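Side-chain contact in glucosamine-6-phosphate deaminase (Bacillus subtilis, PDB 2BKX), which belongs to the glucosamine-6-phosphate isomerase/6-phosphogluconolactonase family of alpha/beta enzymes and is modelled here with fructose-6-phosphate in its pocket: residues Q14-I19 with L194-G199. Numbering follows the deposited sequence.
Sequences QIAARI and LLLISG
Ala16 and Ile19 of helix 9-26 pack against Leu194 and Leu196 of strand 193-197 in a buried, apolar side-chain packing of helix on sheet. The axes of helical segment 14-19 and strand segment 194-197 approach to 10.3 Å and run nearly antiparallel, at 164°, close to the usual 10 Å spacing of a helix packed on a sheet, bridged by side chains from both. Ala16 CB meets both leucines, at 3.8 Å from Leu196 CD2 and 4.0 Å from Leu194 CD2. The CA atoms of Ala16 and Leu194 are 7.6 Å apart, consistent with the small size of the alanine side chain, and Leu194 CD2 also lies 3.9 Å from the carbonyl O of Ala16. That oxygen also accepts a hydrogen bond from Thr20 OG1. The strand is interior to a sheet, paired in parallel with strands 128-131 and 229-234, and the helix lies along one face, as in the alpha/beta layering of Rossmann-like folds. Leu194 and Leu196, two residues apart, both point to this face. Leu194 holds CG anti to the backbone N (chi1 176°) and forks at the helix: CD1 touches Ile19 CD1 at 4.1 Å, while CD2 reaches Ile19 CG2 at 4.1 Å. Thr43 of helix 41-53 and Leu232 of the adjoining strand each touch Ala16 and Leu196.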
loop_
_atom_site.group_PDB
_atom_site.type_symbol
_atom_site.label_atom_id
_atom_site.label_comp_id
_atom_site.label_asym_id
_atom_site.label_seq_id
_atom_site.Cartn_x
_atom_site.Cartn_y
_atom_site.Cartn_z
ATOM N N GLN A 14 -9.454 -12.655 2.655
ATOM C CA GLN A 14 -9.497 -13.360 3.927
ATOM C C GLN A 14 -8.099 -13.597 4.481
ATOM O O GLN A 14 -7.833 -13.372 5.676
ATOM C CB GLN A 14 -10.249 -14.696 3.757
ATOM C CG GLN A 14 -10.280 -15.592 5.014
ATOM C CD GLN A 14 -10.422 -17.107 4.746
ATOM O OE1 GLN A 14 -11.026 -17.837 5.559
ATOM N NE2 GLN A 14 -9.839 -17.588 3.656
ATOM N N ILE A 15 -7.235 -14.130 3.645
ATOM C CA ILE A 15 -5.872 -14.463 4.054
ATOM C C ILE A 15 -5.107 -13.200 4.441
ATOM O O ILE A 15 -4.434 -13.165 5.464
ATOM C CB ILE A 15 -5.135 -15.243 2.935
ATOM C CG1 ILE A 15 -5.838 -16.570 2.710
ATOM C CG2 ILE A 15 -3.669 -15.436 3.309
ATOM C CD1 ILE A 15 -5.360 -17.369 1.522
ATOM N N ALA A 16 -5.270 -12.132 3.665
ATOM C CA ALA A 16 -4.592 -10.870 3.974
ATOM C C ALA A 16 -5.059 -10.305 5.295
ATOM O O ALA A 16 -4.268 -9.787 6.080
ATOM C CB ALA A 16 -4.832 -9.876 2.825
ATOM N N ALA A 17 -6.365 -10.335 5.528
ATOM C CA ALA A 17 -6.887 -9.829 6.782
ATOM C C ALA A 17 -6.371 -10.649 7.955
ATOM O O ALA A 17 -6.031 -10.097 9.003
ATOM C CB ALA A 17 -8.386 -9.795 6.741
ATOM N N ARG A 18 -6.282 -11.952 7.762
ATOM C CA ARG A 18 -5.781 -12.817 8.834
ATOM C C ARG A 18 -4.317 -12.517 9.174
ATOM O O ARG A 18 -3.933 -12.423 10.365
ATOM C CB ARG A 18 -5.994 -14.283 8.450
ATOM C CG ARG A 18 -5.456 -15.297 9.460
ATOM C CD ARG A 18 -6.094 -15.158 10.819
ATOM N NE ARG A 18 -7.523 -15.411 10.723
ATOM C CZ ARG A 18 -8.415 -15.092 11.638
ATOM N NH1 ARG A 18 -8.049 -14.452 12.732
ATOM N NH2 ARG A 18 -9.690 -15.387 11.426
ATOM N N ILE A 19 -3.481 -12.346 8.149
ATOM C CA ILE A 19 -2.066 -12.025 8.359
ATOM C C ILE A 19 -1.917 -10.678 9.070
ATOM O O ILE A 19 -1.109 -10.530 10.015
ATOM C CB ILE A 19 -1.282 -12.011 7.054
ATOM C CG1 ILE A 19 -1.174 -13.438 6.469
ATOM C CG2 ILE A 19 0.086 -11.370 7.231
ATOM C CD1 ILE A 19 -0.740 -13.518 5.019
ATOM N N LEU A 194 3.568 -7.665 2.780
ATOM C CA LEU A 194 2.425 -8.421 2.271
ATOM C C LEU A 194 1.955 -7.711 0.993
ATOM O O LEU A 194 1.383 -6.626 1.073
ATOM C CB LEU A 194 1.313 -8.476 3.331
ATOM C CG LEU A 194 0.021 -9.148 2.882
ATOM C CD1 LEU A 194 0.278 -10.552 2.395
ATOM C CD2 LEU A 194 -1.046 -9.102 4.006
ATOM N N LEU A 195 2.266 -8.321 -0.153
ATOM C CA LEU A 195 1.940 -7.788 -1.471
ATOM C C LEU A 195 0.701 -8.513 -1.984
ATOM O O LEU A 195 0.675 -9.735 -2.083
ATOM C CB LEU A 195 3.130 -7.931 -2.428
ATOM C CG LEU A 195 2.873 -7.599 -3.888
ATOM C CD1 LEU A 195 2.463 -6.165 -4.083
ATOM C CD2 LEU A 195 4.112 -7.910 -4.691
ATOM N N LEU A 196 -0.325 -7.729 -2.325
ATOM C CA LEU A 196 -1.604 -8.241 -2.788
ATOM C C LEU A 196 -1.758 -7.922 -4.282
ATOM O O LEU A 196 -1.569 -6.798 -4.698
ATOM C CB LEU A 196 -2.746 -7.550 -2.039
ATOM C CG LEU A 196 -2.658 -7.586 -0.522
ATOM C CD1 LEU A 196 -3.825 -6.851 0.132
ATOM C CD2 LEU A 196 -2.551 -9.015 -0.027
ATOM N N ILE A 197 -2.177 -8.919 -5.052
ATOM C CA ILE A 197 -2.295 -8.775 -6.497
ATOM C C ILE A 197 -3.538 -9.493 -6.980
ATOM O O ILE A 197 -3.653 -10.724 -6.828
ATOM C CB ILE A 197 -1.072 -9.289 -7.261
ATOM C CG1 ILE A 197 0.236 -8.806 -6.640
ATOM C CG2 ILE A 197 -1.165 -8.766 -8.713
ATOM C CD1 ILE A 197 1.501 -9.318 -7.311
ATOM N N SER A 198 -4.413 -8.734 -7.640
ATOM C CA SER A 198 -5.697 -9.261 -8.090
ATOM C C SER A 198 -6.066 -8.757 -9.487
ATOM O O SER A 198 -5.929 -7.591 -9.793
ATOM C CB SER A 198 -6.826 -8.841 -7.106
ATOM O OG SER A 198 -8.096 -9.234 -7.585
ATOM N N GLY A 199 -6.561 -9.680 -10.302
ATOM C CA GLY A 199 -7.172 -9.308 -11.558
ATOM C C GLY A 199 -6.258 -9.360 -12.760
ATOM O O GLY A 199 -5.040 -9.239 -12.654
#